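Local atomic coordinates of chloride intracellular channel exc-4 (Caenorhabditis elegans, PDB entry 2YV9), a protein that is required to regulate lumen size as the excretory canal grows and may insert into membranes to form chloride channels. Residues E124-N129 against P197-I202; F212-P215 against H220-A223; A36-Q41 against H246-Q251; E120-N125 against S169-L174. One frame throughout, in Å; residues are numbered along the deposited sequence.

Contact 1: E124-N129 against P197-I202; sequences ENLYRN and PRLHHI
Leu-126 and Tyr-127 pack against Arg-198, Leu-199 and Ile-202 in a buried helix-helix contact inside the all-helical C-terminal domain of this GST fold. Helices 117-140 and 190-210 run nearly parallel here, their short axes 26° apart and 10.7 Å at closest approach. That wide spacing suits long side chains, and no hydrogen bond crosses between the two segments.

The contact has two halves. In the apolar one, Leu-126 and Ile-202 reach toward each other tip to tip, with Leu-126 CG lying 3.7 Å from Ile-202 CD1. Leu-199 crosses Leu-126 at about a right angle and adds its CD2, 3.9 Å from Leu-126 CD2. Branched aliphatic chains fit this place because they fill the gap with methyl groups and bring in no polar atoms; Leu-168 of helix 155-178 touches both leucines.

In the other half, Tyr-127 has CG anti to its backbone N (chi1 -161°), which carries the ring out to the side chain of Arg-198. The ring's OH hydrogen-bonds Tyr-248 OH, while Arg-198 NH1 turns back to the carbonyl O of Glu-194. The cation-pi geometry is long, with 5.4 Å from Arg-198 CZ to the centroid of the Tyr-127 ring, and at most weakly attractive. Closer contact comes from the extended aliphatic part of the arginine: Arg-198 CG sits over one face of the ring, near its rim, 4.0 Å from Tyr-127 CD1.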
loop_
_atom_site.group_PDB
_atom_site.type_symbol
_atom_site.label_atom_id
_atom_site.label_comp_id
_atom_site.label_asym_id
_atom_site.label_seq_id
_atom_site.Cartn_x
_atom_site.Cartn_y
_atom_site.Cartn_z
ATOM N N GLU A 124 12.095 -3.165 -11.167
ATOM C CA GLU A 124 11.025 -2.324 -11.744
ATOM C C GLU A 124 11.046 -2.454 -13.272
ATOM O O GLU A 124 9.998 -2.601 -13.922
ATOM C CB GLU A 124 11.266 -0.865 -11.414
ATOM C CG GLU A 124 10.228 0.095 -11.986
ATOM C CD GLU A 124 10.401 0.376 -13.484
ATOM O OE1 GLU A 124 11.534 0.398 -13.996
ATOM O OE2 GLU A 124 9.383 0.612 -14.170
ATOM N N ASN A 125 12.241 -2.415 -13.860
ATOM C CA ASN A 125 12.324 -2.365 -15.308
ATOM C C ASN A 125 11.851 -3.710 -15.894
ATOM O O ASN A 125 11.157 -3.770 -16.932
ATOM C CB ASN A 125 13.745 -2.042 -15.770
ATOM C CG ASN A 125 13.792 -1.428 -17.176
ATOM O OD1 ASN A 125 12.888 -1.574 -17.974
ATOM N ND2 ASN A 125 14.879 -0.722 -17.458
ATOM N N LEU A 126 12.224 -4.802 -15.215
ATOM C CA LEU A 126 11.787 -6.134 -15.673
ATOM C C LEU A 126 10.251 -6.200 -15.668
ATOM O O LEU A 126 9.604 -6.580 -16.679
ATOM C CB LEU A 126 12.346 -7.195 -14.744
ATOM C CG LEU A 126 11.772 -8.590 -14.956
ATOM C CD1 LEU A 126 12.121 -9.132 -16.352
ATOM C CD2 LEU A 126 12.209 -9.518 -13.743
ATOM N N TYR A 127 9.659 -5.882 -14.520
ATOM C CA TYR A 127 8.190 -6.124 -14.398
ATOM C C TYR A 127 7.394 -5.152 -15.244
ATOM O O TYR A 127 6.355 -5.507 -15.786
ATOM C CB TYR A 127 7.729 -6.108 -12.950
ATOM C CG TYR A 127 6.414 -6.757 -12.731
ATOM C CD1 TYR A 127 6.227 -8.091 -12.965
ATOM C CD2 TYR A 127 5.387 -6.023 -12.223
ATOM C CE1 TYR A 127 4.974 -8.670 -12.759
ATOM C CE2 TYR A 127 4.145 -6.564 -12.004
ATOM C CZ TYR A 127 3.945 -7.873 -12.262
ATOM O OH TYR A 127 2.650 -8.316 -12.017
ATOM N N ARG A 128 7.902 -3.935 -15.384
ATOM C CA ARG A 128 7.285 -2.936 -16.292
ATOM C C ARG A 128 7.236 -3.470 -17.737
ATOM O O ARG A 128 6.192 -3.406 -18.439
ATOM C CB ARG A 128 8.095 -1.684 -16.216
ATOM C CG ARG A 128 7.849 -0.605 -17.267
ATOM C CD ARG A 128 8.826 0.501 -16.908
ATOM N NE ARG A 128 9.608 0.948 -18.022
ATOM C CZ ARG A 128 10.842 1.433 -17.946
ATOM N NH1 ARG A 128 11.535 1.565 -16.791
ATOM N NH2 ARG A 128 11.407 1.834 -19.089
ATOM N N ASN A 129 8.341 -4.014 -18.218
ATOM C CA ASN A 129 8.312 -4.531 -19.580
ATOM C C ASN A 129 7.434 -5.789 -19.740
ATOM O O ASN A 129 6.800 -5.990 -20.775
ATOM C CB ASN A 129 9.708 -4.759 -20.119
ATOM C CG ASN A 129 10.365 -3.461 -20.520
ATOM O OD1 ASN A 129 11.399 -3.093 -19.992
ATOM N ND2 ASN A 129 9.785 -2.784 -21.474
ATOM N N PRO A 197 9.109 -13.556 -6.422
ATOM C CA PRO A 197 7.678 -13.689 -6.924
ATOM C C PRO A 197 7.461 -13.157 -8.349
ATOM O O PRO A 197 6.813 -13.811 -9.137
ATOM C CB PRO A 197 6.894 -12.886 -5.878
ATOM C CG PRO A 197 7.764 -12.989 -4.597
ATOM C CD PRO A 197 9.188 -12.865 -5.130
ATOM N N ARG A 198 8.092 -12.038 -8.707
ATOM C CA ARG A 198 7.958 -11.495 -10.066
ATOM C C ARG A 198 8.486 -12.494 -11.122
ATOM O O ARG A 198 7.870 -12.742 -12.173
ATOM C CB ARG A 198 8.523 -10.102 -10.161
ATOM C CG ARG A 198 7.687 -9.081 -9.371
ATOM C CD ARG A 198 8.344 -7.680 -9.264
ATOM N NE ARG A 198 7.440 -6.678 -8.691
ATOM C CZ ARG A 198 6.971 -6.719 -7.449
ATOM N NH1 ARG A 198 7.385 -7.668 -6.612
ATOM N NH2 ARG A 198 6.100 -5.815 -7.029
ATOM N N LEU A 199 9.652 -13.069 -10.855
ATOM C CA LEU A 199 10.195 -14.051 -11.759
ATOM C C LEU A 199 9.271 -15.242 -11.929
ATOM O O LEU A 199 9.072 -15.702 -13.040
ATOM C CB LEU A 199 11.584 -14.477 -11.318
ATOM C CG LEU A 199 12.715 -13.499 -11.511
ATOM C CD1 LEU A 199 14.034 -13.997 -10.806
ATOM C CD2 LEU A 199 13.055 -13.254 -13.036
ATOM N N HIS A 200 8.739 -15.744 -10.824
ATOM C CA HIS A 200 7.867 -16.921 -10.883
ATOM C C HIS A 200 6.585 -16.580 -11.629
ATOM O O HIS A 200 6.138 -17.365 -12.483
ATOM C CB HIS A 200 7.491 -17.362 -9.493
ATOM C CG HIS A 200 6.745 -18.650 -9.478
ATOM N ND1 HIS A 200 7.249 -19.832 -9.995
ATOM C CD2 HIS A 200 5.489 -18.930 -9.057
ATOM C CE1 HIS A 200 6.331 -20.778 -9.869
ATOM N NE2 HIS A 200 5.259 -20.258 -9.309
ATOM N N HIS A 201 6.015 -15.403 -11.371
ATOM C CA HIS A 201 4.851 -14.924 -12.152
ATOM C C HIS A 201 5.194 -14.918 -13.663
ATOM O O HIS A 201 4.419 -15.385 -14.525
ATOM C CB HIS A 201 4.390 -13.519 -11.758
ATOM C CG HIS A 201 3.628 -13.459 -10.479
ATOM N ND1 HIS A 201 2.602 -12.557 -10.272
ATOM C CD2 HIS A 201 3.690 -14.230 -9.365
ATOM C CE1 HIS A 201 2.123 -12.732 -9.051
ATOM N NE2 HIS A 201 2.748 -13.754 -8.484
ATOM N N ILE A 202 6.370 -14.362 -13.994
ATOM C CA ILE A 202 6.738 -14.248 -15.378
ATOM C C ILE A 202 6.860 -15.657 -15.976
ATOM O O ILE A 202 6.460 -15.901 -17.120
ATOM C CB ILE A 202 8.077 -13.484 -15.517
ATOM C CG1 ILE A 202 7.807 -12.022 -15.240
ATOM C CG2 ILE A 202 8.629 -13.650 -16.837
ATOM C CD1 ILE A 202 9.049 -11.123 -15.137
#

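Contact 2: F212-P215 against H220-A223; sequences FDIP and HLWA
Trp-222 leaves its helix with chi1 -89° and chi2 108°, which swing the indole edge onto the chain of Asp-213, Ile-214 and Pro-215. Ile-214 holds CG2 anti to the backbone N, which sets that methyl 3.6 Å from Leu-221 CD2, while its CB lies 3.8 Å from Trp-222 CZ2.

The single indole N-H is shared by two carbonyls near the ring plane. Trp-222 NE1 donates to Ile-214 O at 3.2 Å with an N-H...O angle of 139°, from well above the carbonyl plane, and makes a weak second bond to Pro-215 O at 3.1 Å. In the helical C-terminal domain of the GST fold, the turn between helices 190-210 and 219-228 is tied back to the helix it leads into. Tryptophan suits the place because it joins a broad apolar surface, which also touches Ile-271 and Pro-272, to one donor at its edge. A phenylalanine here lacks the N-H, and the loop carbonyls of Ile-214 and Pro-215 would probably be held less firmly to the helix.

Along the six-membered ring, Asp-213 OD1 stands at the edge, 3.8 Å from Trp-222 CZ2, with the carboxylate nearly perpendicular to the indole; the same oxygen salt-bridges Arg-203.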
loop_
_atom_site.group_PDB
_atom_site.type_symbol
_atom_site.label_atom_id
_atom_site.label_comp_id
_atom_site.label_asym_id
_atom_site.label_seq_id
_atom_site.Cartn_x
_atom_site.Cartn_y
_atom_site.Cartn_z
ATOM N N PHE A 212 6.168 -18.245 -24.017
ATOM C CA PHE A 212 7.606 -18.146 -23.873
ATOM C C PHE A 212 8.026 -18.602 -22.474
ATOM O O PHE A 212 7.239 -18.576 -21.538
ATOM C CB PHE A 212 8.093 -16.718 -24.180
ATOM C CG PHE A 212 7.840 -15.716 -23.073
ATOM C CD1 PHE A 212 8.793 -15.495 -22.078
ATOM C CD2 PHE A 212 6.663 -14.977 -23.028
ATOM C CE1 PHE A 212 8.593 -14.590 -21.056
ATOM C CE2 PHE A 212 6.437 -14.065 -22.003
ATOM C CZ PHE A 212 7.411 -13.842 -21.030
ATOM N N ASP A 213 9.283 -19.046 -22.377
ATOM C CA ASP A 213 9.898 -19.364 -21.091
ATOM C C ASP A 213 11.024 -18.350 -20.875
ATOM O O ASP A 213 11.431 -17.612 -21.797
ATOM C CB ASP A 213 10.492 -20.772 -21.117
ATOM C CG ASP A 213 10.615 -21.402 -19.727
ATOM O OD1 ASP A 213 10.297 -20.766 -18.709
ATOM O OD2 ASP A 213 10.980 -22.596 -19.684
ATOM N N ILE A 214 11.490 -18.307 -19.635
ATOM C CA ILE A 214 12.595 -17.426 -19.270
ATOM C C ILE A 214 13.789 -18.075 -19.985
ATOM O O ILE A 214 13.960 -19.278 -19.863
ATOM C CB ILE A 214 12.770 -17.390 -17.738
ATOM C CG1 ILE A 214 11.644 -16.620 -17.035
ATOM C CG2 ILE A 214 14.161 -16.805 -17.359
ATOM C CD1 ILE A 214 11.674 -16.753 -15.563
ATOM N N PRO A 215 14.553 -17.318 -20.815
ATOM C CA PRO A 215 15.529 -18.007 -21.664
ATOM C C PRO A 215 16.458 -18.966 -20.937
ATOM O O PRO A 215 17.010 -18.623 -19.879
ATOM C CB PRO A 215 16.282 -16.867 -22.322
ATOM C CG PRO A 215 15.253 -15.736 -22.408
ATOM C CD PRO A 215 14.451 -15.886 -21.142
ATOM N N HIS A 220 22.711 -18.284 -14.412
ATOM C CA HIS A 220 22.778 -17.681 -13.074
ATOM C C HIS A 220 21.381 -17.284 -12.604
ATOM O O HIS A 220 21.034 -17.468 -11.449
ATOM C CB HIS A 220 23.711 -16.488 -13.037
ATOM C CG HIS A 220 25.157 -16.891 -13.023
ATOM N ND1 HIS A 220 25.810 -17.282 -14.169
ATOM C CD2 HIS A 220 26.003 -17.131 -11.997
ATOM C CE1 HIS A 220 27.041 -17.661 -13.852
ATOM N NE2 HIS A 220 27.171 -17.603 -12.537
ATOM N N LEU A 221 20.592 -16.748 -13.544
ATOM C CA LEU A 221 19.203 -16.376 -13.226
ATOM C C LEU A 221 18.433 -17.625 -12.863
ATOM O O LEU A 221 17.628 -17.604 -11.922
ATOM C CB LEU A 221 18.569 -15.693 -14.404
ATOM C CG LEU A 221 17.103 -15.267 -14.275
ATOM C CD1 LEU A 221 16.994 -14.263 -13.213
ATOM C CD2 LEU A 221 16.595 -14.745 -15.605
ATOM N N TRP A 222 18.604 -18.685 -13.663
ATOM C CA TRP A 222 17.856 -19.929 -13.404
ATOM C C TRP A 222 18.309 -20.512 -12.089
ATOM O O TRP A 222 17.526 -21.098 -11.326
ATOM C CB TRP A 222 17.999 -20.910 -14.558
ATOM C CG TRP A 222 16.943 -20.715 -15.617
ATOM C CD1 TRP A 222 17.096 -20.211 -16.853
ATOM C CD2 TRP A 222 15.575 -21.082 -15.491
ATOM N NE1 TRP A 222 15.893 -20.248 -17.532
ATOM C CE2 TRP A 222 14.945 -20.768 -16.681
ATOM C CE3 TRP A 222 14.825 -21.638 -14.460
ATOM C CZ2 TRP A 222 13.568 -20.975 -16.857
ATOM C CZ3 TRP A 222 13.483 -21.847 -14.634
ATOM C CH2 TRP A 222 12.877 -21.540 -15.801
ATOM N N ALA A 223 19.600 -20.363 -11.766
ATOM C CA ALA A 223 20.058 -20.784 -10.459
ATOM C C ALA A 223 19.391 -20.029 -9.273
ATOM O O ALA A 223 19.095 -20.587 -8.220
ATOM C CB ALA A 223 21.572 -20.657 -10.335
#

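Contact 3: A36-Q41 against H246-Q251; sequences ADLFCQ and HHYKEQ
His-247 turns its CG anti to the backbone N (chi1 171°), bringing the imidazole against Ala-36. Ala-36 CB lies 3.7 Å from His-247 CB, and Ala-36 O stands over the centre of one ring face, 3.9 Å from His-247 CE1. A methyl is small enough to let the ring come this near the backbone. A bridging water accepts from Ala-36 N at 3.0 Å, is hydrogen-bonded to His-247 ND1 at 3.0 Å and would help hold the ring's rotation. With the imidazole cut back to an alanine, that water is likely to lose its partner on helix 241-251 and the Ala-36 carbonyl the ring face beside it.

This is a domain interface of the GST fold: the start of helix 38-52, in the thioredoxin-like N-terminal domain, meets the helical C-terminal domain. Helix 38-52 falls in the region predicted to cross the membrane, so insertion would probably have to break such contacts.

The N-cap of that helix, Asp-37, has CG anti to the backbone N (chi1 -179°), which lets OD2 accept from Cys-40 N at 2.9 Å (155°) and, weakly, from Phe-39 N. Tyr-248 OH, which also bonds His-201, lies 4.3 Å from Leu-38 CD1.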
loop_
_atom_site.group_PDB
_atom_site.type_symbol
_atom_site.label_atom_id
_atom_site.label_comp_id
_atom_site.label_asym_id
_atom_site.label_seq_id
_atom_site.Cartn_x
_atom_site.Cartn_y
_atom_site.Cartn_z
ATOM N N ALA A 36 -2.561 -14.192 -5.679
ATOM C CA ALA A 36 -1.291 -13.888 -6.342
ATOM C C ALA A 36 -0.875 -12.436 -6.263
ATOM O O ALA A 36 -0.088 -11.973 -7.101
ATOM C CB ALA A 36 -1.319 -14.347 -7.738
ATOM N N ASP A 37 -1.314 -11.758 -5.217
ATOM C CA ASP A 37 -0.965 -10.378 -5.017
ATOM C C ASP A 37 0.525 -10.333 -4.688
ATOM O O ASP A 37 0.975 -11.019 -3.737
ATOM C CB ASP A 37 -1.816 -9.739 -3.931
ATOM C CG ASP A 37 -1.481 -8.281 -3.716
ATOM O OD1 ASP A 37 -2.300 -7.432 -4.147
ATOM O OD2 ASP A 37 -0.422 -7.957 -3.105
ATOM N N LEU A 38 1.289 -9.534 -5.465
ATOM C CA LEU A 38 2.755 -9.540 -5.222
ATOM C C LEU A 38 3.195 -8.884 -3.917
ATOM O O LEU A 38 4.206 -9.291 -3.285
ATOM C CB LEU A 38 3.441 -8.876 -6.383
ATOM C CG LEU A 38 3.484 -9.657 -7.679
ATOM C CD1 LEU A 38 3.904 -8.729 -8.853
ATOM C CD2 LEU A 38 4.422 -10.843 -7.589
ATOM N N PHE A 39 2.453 -7.891 -3.468
ATOM C CA PHE A 39 2.784 -7.207 -2.185
ATOM C C PHE A 39 2.497 -8.137 -1.008
ATOM O O PHE A 39 3.225 -8.159 -0.044
ATOM C CB PHE A 39 2.069 -5.882 -2.130
ATOM C CG PHE A 39 2.398 -5.049 -3.295
ATOM C CD1 PHE A 39 3.672 -4.513 -3.422
ATOM C CD2 PHE A 39 1.544 -4.949 -4.360
ATOM C CE1 PHE A 39 4.018 -3.756 -4.558
ATOM C CE2 PHE A 39 1.920 -4.221 -5.491
ATOM C CZ PHE A 39 3.142 -3.621 -5.568
ATOM N N CYS A 40 1.437 -8.941 -1.122
ATOM C CA CYS A 40 1.163 -9.936 -0.080
ATOM C C CYS A 40 2.312 -10.960 0.015
ATOM O O CYS A 40 2.745 -11.357 1.104
ATOM C CB CYS A 40 -0.105 -10.675 -0.385
ATOM S SG CYS A 40 -1.629 -9.613 -0.123
ATOM N N GLN A 41 2.754 -11.432 -1.141
ATOM C CA GLN A 41 3.867 -12.416 -1.107
ATOM C C GLN A 41 5.179 -11.789 -0.587
ATOM O O GLN A 41 5.932 -12.414 0.141
ATOM C CB GLN A 41 4.157 -13.096 -2.404
ATOM C CG GLN A 41 4.954 -14.341 -2.113
ATOM C CD GLN A 41 5.247 -15.299 -3.285
ATOM O OE1 GLN A 41 4.859 -15.082 -4.445
ATOM N NE2 GLN A 41 5.982 -16.377 -2.969
ATOM N N HIS A 246 -5.158 -16.949 -12.997
ATOM C CA HIS A 246 -6.445 -16.292 -12.807
ATOM C C HIS A 246 -6.340 -14.837 -12.391
ATOM O O HIS A 246 -7.109 -14.012 -12.835
ATOM C CB HIS A 246 -7.252 -17.060 -11.784
ATOM C CG HIS A 246 -8.693 -16.665 -11.758
ATOM N ND1 HIS A 246 -9.211 -15.788 -10.830
ATOM C CD2 HIS A 246 -9.718 -16.995 -12.581
ATOM C CE1 HIS A 246 -10.504 -15.616 -11.068
ATOM N NE2 HIS A 246 -10.833 -16.330 -12.131
ATOM N N HIS A 247 -5.309 -14.526 -11.591
ATOM C CA HIS A 247 -5.071 -13.177 -11.155
ATOM C C HIS A 247 -4.924 -12.259 -12.360
ATOM O O HIS A 247 -5.567 -11.207 -12.408
ATOM C CB HIS A 247 -3.825 -13.172 -10.235
ATOM C CG HIS A 247 -3.320 -11.813 -9.876
ATOM N ND1 HIS A 247 -3.739 -11.133 -8.752
ATOM C CD2 HIS A 247 -2.387 -11.028 -10.467
ATOM C CE1 HIS A 247 -3.078 -9.989 -8.663
ATOM N NE2 HIS A 247 -2.266 -9.893 -9.700
ATOM N N TYR A 248 -4.065 -12.647 -13.307
ATOM C CA TYR A 248 -3.801 -11.795 -14.466
ATOM C C TYR A 248 -5.029 -11.876 -15.380
ATOM O O TYR A 248 -5.408 -10.875 -15.952
ATOM C CB TYR A 248 -2.539 -12.168 -15.197
ATOM C CG TYR A 248 -1.310 -11.806 -14.397
ATOM C CD1 TYR A 248 -0.774 -10.540 -14.460
ATOM C CD2 TYR A 248 -0.768 -12.717 -13.520
ATOM C CE1 TYR A 248 0.327 -10.209 -13.694
ATOM C CE2 TYR A 248 0.323 -12.426 -12.762
ATOM C CZ TYR A 248 0.871 -11.141 -12.852
ATOM O OH TYR A 248 1.947 -10.828 -12.034
ATOM N N LYS A 249 -5.656 -13.049 -15.467
ATOM C CA LYS A 249 -6.863 -13.132 -16.336
ATOM C C LYS A 249 -7.978 -12.222 -15.857
ATOM O O LYS A 249 -8.584 -11.519 -16.676
ATOM C CB LYS A 249 -7.301 -14.587 -16.569
ATOM C CG LYS A 249 -6.361 -15.279 -17.517
ATOM C CD LYS A 249 -6.731 -16.701 -17.847
ATOM C CE LYS A 249 -8.038 -16.798 -18.554
ATOM N NZ LYS A 249 -8.173 -18.110 -19.254
ATOM N N GLU A 250 -8.226 -12.177 -14.543
ATOM C CA GLU A 250 -9.325 -11.398 -13.996
ATOM C C GLU A 250 -9.148 -9.887 -14.182
ATOM O O GLU A 250 -10.148 -9.164 -14.345
ATOM C CB GLU A 250 -9.703 -11.817 -12.543
ATOM C CG GLU A 250 -8.753 -11.408 -11.395
ATOM C CD GLU A 250 -9.161 -11.962 -9.992
ATOM O OE1 GLU A 250 -10.347 -12.363 -9.821
ATOM O OE2 GLU A 250 -8.298 -11.983 -9.042
ATOM N N GLN A 251 -7.896 -9.420 -14.214
ATOM C CA GLN A 251 -7.608 -7.998 -14.499
ATOM C C GLN A 251 -7.440 -7.665 -16.013
ATOM O O GLN A 251 -7.784 -6.561 -16.425
ATOM C CB GLN A 251 -6.355 -7.515 -13.739
ATOM C CG GLN A 251 -6.331 -7.780 -12.206
ATOM C CD GLN A 251 -7.347 -6.970 -11.384
ATOM O OE1 GLN A 251 -7.827 -5.911 -11.801
ATOM N NE2 GLN A 251 -7.648 -7.470 -10.184
HETATM O O HOH W 1 -4.999 -12.911 -6.739
#

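Contact 4: E120-N125 against S169-L174; sequences EKRIEN and SNIDQL
Arg-122 lays its outer chain across Asn-170, with Arg-122 NE 3.9 Å and Arg-122 CD 4.0 Å from Asn-170 CB. The two side chains cross at about a right angle, and the guanidinium plane is turned 51° from the amide plane; no hydrogen bond joins them, so the contact is one of van der Waals packing. A bend at chi2 (-77°) is what folds the arginine over its neighbour and keeps it from running straight out from the helix. Asn-170 for its part holds CG beside the backbone N (chi1 -68°), and it is the CB methylene, not the amide, that comes nearest the arginine.

Lower on the same chain, Arg-122 CB faces Ile-171 CG1 at a looser 4.2 Å. The residue types grade with depth. Ile-171 is buried and offers only hydrocarbon, whereas Arg-122 and Asn-170, both partly exposed, pack through their aliphatic atoms, CB and CD of the arginine and CB of the asparagine, and by the NE of the arginine.

In the helical C-terminal domain of the GST fold, this pair joins helices 117-140 and 155-178, its centre about 16 Å from the centre of the chain. Helix 190-210 touches both, Tyr-191 on Ile-123 and Leu-195 on Ile-171, while helix 219-228 packs on Ile-171 through Leu-221.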
loop_
_atom_site.group_PDB
_atom_site.type_symbol
_atom_site.label_atom_id
_atom_site.label_comp_id
_atom_site.label_asym_id
_atom_site.label_seq_id
_atom_site.Cartn_x
_atom_site.Cartn_y
_atom_site.Cartn_z
ATOM N N GLU A 120 16.817 -2.170 -7.304
ATOM C CA GLU A 120 15.496 -1.516 -7.395
ATOM C C GLU A 120 15.128 -1.140 -8.823
ATOM O O GLU A 120 13.947 -1.174 -9.212
ATOM C CB GLU A 120 15.428 -0.244 -6.534
ATOM C CG GLU A 120 15.428 -0.546 -5.066
ATOM C CD GLU A 120 15.275 0.650 -4.155
ATOM O OE1 GLU A 120 15.132 1.783 -4.653
ATOM O OE2 GLU A 120 15.267 0.424 -2.923
ATOM N N LYS A 121 16.127 -0.717 -9.591
ATOM C CA LYS A 121 15.884 -0.387 -10.995
ATOM C C LYS A 121 15.682 -1.645 -11.851
ATOM O O LYS A 121 14.841 -1.676 -12.741
ATOM C CB LYS A 121 17.063 0.448 -11.546
ATOM C CG LYS A 121 17.114 1.868 -10.988
ATOM C CD LYS A 121 18.414 2.591 -11.393
ATOM C CE LYS A 121 18.983 3.450 -10.254
ATOM N NZ LYS A 121 20.463 3.639 -10.386
ATOM N N ARG A 122 16.407 -2.696 -11.552
ATOM C CA ARG A 122 16.355 -3.888 -12.373
ATOM C C ARG A 122 14.970 -4.541 -12.203
ATOM O O ARG A 122 14.372 -5.013 -13.163
ATOM C CB ARG A 122 17.447 -4.867 -11.975
ATOM C CG ARG A 122 18.850 -4.387 -12.359
ATOM C CD ARG A 122 19.106 -4.589 -13.846
ATOM N NE ARG A 122 20.400 -4.031 -14.225
ATOM C CZ ARG A 122 20.651 -2.733 -14.403
ATOM N NH1 ARG A 122 19.689 -1.822 -14.245
ATOM N NH2 ARG A 122 21.878 -2.339 -14.743
ATOM N N ILE A 123 14.534 -4.625 -10.951
ATOM C CA ILE A 123 13.226 -5.233 -10.631
ATOM C C ILE A 123 12.104 -4.476 -11.322
ATOM O O ILE A 123 11.188 -5.073 -11.932
ATOM C CB ILE A 123 12.986 -5.292 -9.112
ATOM C CG1 ILE A 123 14.021 -6.243 -8.462
ATOM C CG2 ILE A 123 11.529 -5.711 -8.737
ATOM C CD1 ILE A 123 14.109 -6.201 -6.894
ATOM N N GLU A 124 12.095 -3.165 -11.167
ATOM C CA GLU A 124 11.025 -2.324 -11.744
ATOM C C GLU A 124 11.046 -2.454 -13.272
ATOM O O GLU A 124 9.998 -2.601 -13.922
ATOM C CB GLU A 124 11.266 -0.865 -11.414
ATOM C CG GLU A 124 10.228 0.095 -11.986
ATOM C CD GLU A 124 10.401 0.376 -13.484
ATOM O OE1 GLU A 124 11.534 0.398 -13.996
ATOM O OE2 GLU A 124 9.383 0.612 -14.170
ATOM N N ASN A 125 12.241 -2.415 -13.860
ATOM C CA ASN A 125 12.324 -2.365 -15.308
ATOM C C ASN A 125 11.851 -3.710 -15.894
ATOM O O ASN A 125 11.157 -3.770 -16.932
ATOM C CB ASN A 125 13.745 -2.042 -15.770
ATOM C CG ASN A 125 13.792 -1.428 -17.176
ATOM O OD1 ASN A 125 12.888 -1.574 -17.974
ATOM N ND2 ASN A 125 14.879 -0.722 -17.458
ATOM N N SER A 169 18.242 -10.822 -18.964
ATOM C CA SER A 169 19.666 -10.950 -19.282
ATOM C C SER A 169 20.505 -10.079 -18.348
ATOM O O SER A 169 21.523 -10.540 -17.848
ATOM C CB SER A 169 19.982 -10.589 -20.714
ATOM O OG SER A 169 21.353 -10.909 -20.947
ATOM N N ASN A 170 20.045 -8.855 -18.090
ATOM C CA ASN A 170 20.747 -7.926 -17.169
ATOM C C ASN A 170 20.861 -8.495 -15.745
ATOM O O ASN A 170 21.922 -8.477 -15.117
ATOM C CB ASN A 170 20.073 -6.567 -17.162
ATOM C CG ASN A 170 20.225 -5.808 -18.492
ATOM O OD1 ASN A 170 21.069 -6.130 -19.318
ATOM N ND2 ASN A 170 19.380 -4.789 -18.683
ATOM N N ILE A 171 19.771 -9.057 -15.260
ATOM C CA ILE A 171 19.777 -9.762 -13.985
ATOM C C ILE A 171 20.678 -11.019 -13.955
ATOM O O ILE A 171 21.448 -11.229 -12.984
ATOM C CB ILE A 171 18.322 -10.056 -13.544
ATOM C CG1 ILE A 171 17.498 -8.741 -13.467
ATOM C CG2 ILE A 171 18.330 -10.792 -12.200
ATOM C CD1 ILE A 171 15.998 -8.950 -13.114
ATOM N N ASP A 172 20.618 -11.838 -15.004
ATOM C CA ASP A 172 21.569 -12.922 -15.145
ATOM C C ASP A 172 23.000 -12.414 -15.004
ATOM O O ASP A 172 23.760 -13.016 -14.290
ATOM C CB ASP A 172 21.425 -13.592 -16.498
ATOM C CG ASP A 172 22.227 -14.879 -16.608
ATOM O OD1 ASP A 172 21.964 -15.865 -15.898
ATOM O OD2 ASP A 172 23.118 -14.919 -17.497
ATOM N N GLN A 173 23.301 -11.319 -15.710
ATOM C CA GLN A 173 24.650 -10.732 -15.725
ATOM C C GLN A 173 25.054 -10.257 -14.337
ATOM O O GLN A 173 26.183 -10.525 -13.882
ATOM C CB GLN A 173 24.711 -9.586 -16.743
ATOM C CG GLN A 173 24.762 -10.099 -18.185
ATOM C CD GLN A 173 24.615 -8.984 -19.242
ATOM O OE1 GLN A 173 25.449 -8.082 -19.314
ATOM N NE2 GLN A 173 23.554 -9.058 -20.067
ATOM N N LEU A 174 24.141 -9.573 -13.655
ATOM C CA LEU A 174 24.392 -9.138 -12.273
ATOM C C LEU A 174 24.679 -10.302 -11.328
ATOM O O LEU A 174 25.597 -10.269 -10.513
ATOM C CB LEU A 174 23.189 -8.356 -11.760
ATOM C CG LEU A 174 23.280 -7.834 -10.331
ATOM C CD1 LEU A 174 24.583 -6.992 -10.175
ATOM C CD2 LEU A 174 22.028 -7.037 -10.002
#

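Contacts 1, 2 and 4 lie together in the helical C-terminal domain, their centres 10 to 13 Å apart and each touching the other two. Contacts 1 and 4 share helix 117-140, which packs on helices 190-210 and 155-178 in turn. Contact 2 comes later in the chain than both and joins them through Leu-221, which reaches Leu-199 and Ile-171. Contact 3 links the thioredoxin-like domain to helix 241-251, about 21 Å between centres from contact 2 and 22 Å from contact 4; its loop encloses all the others. It meets contact 1 through the Tyr-248 hydroxyl, about 12 Å between their centres, so the domain interface is anchored in the C-terminal helical core.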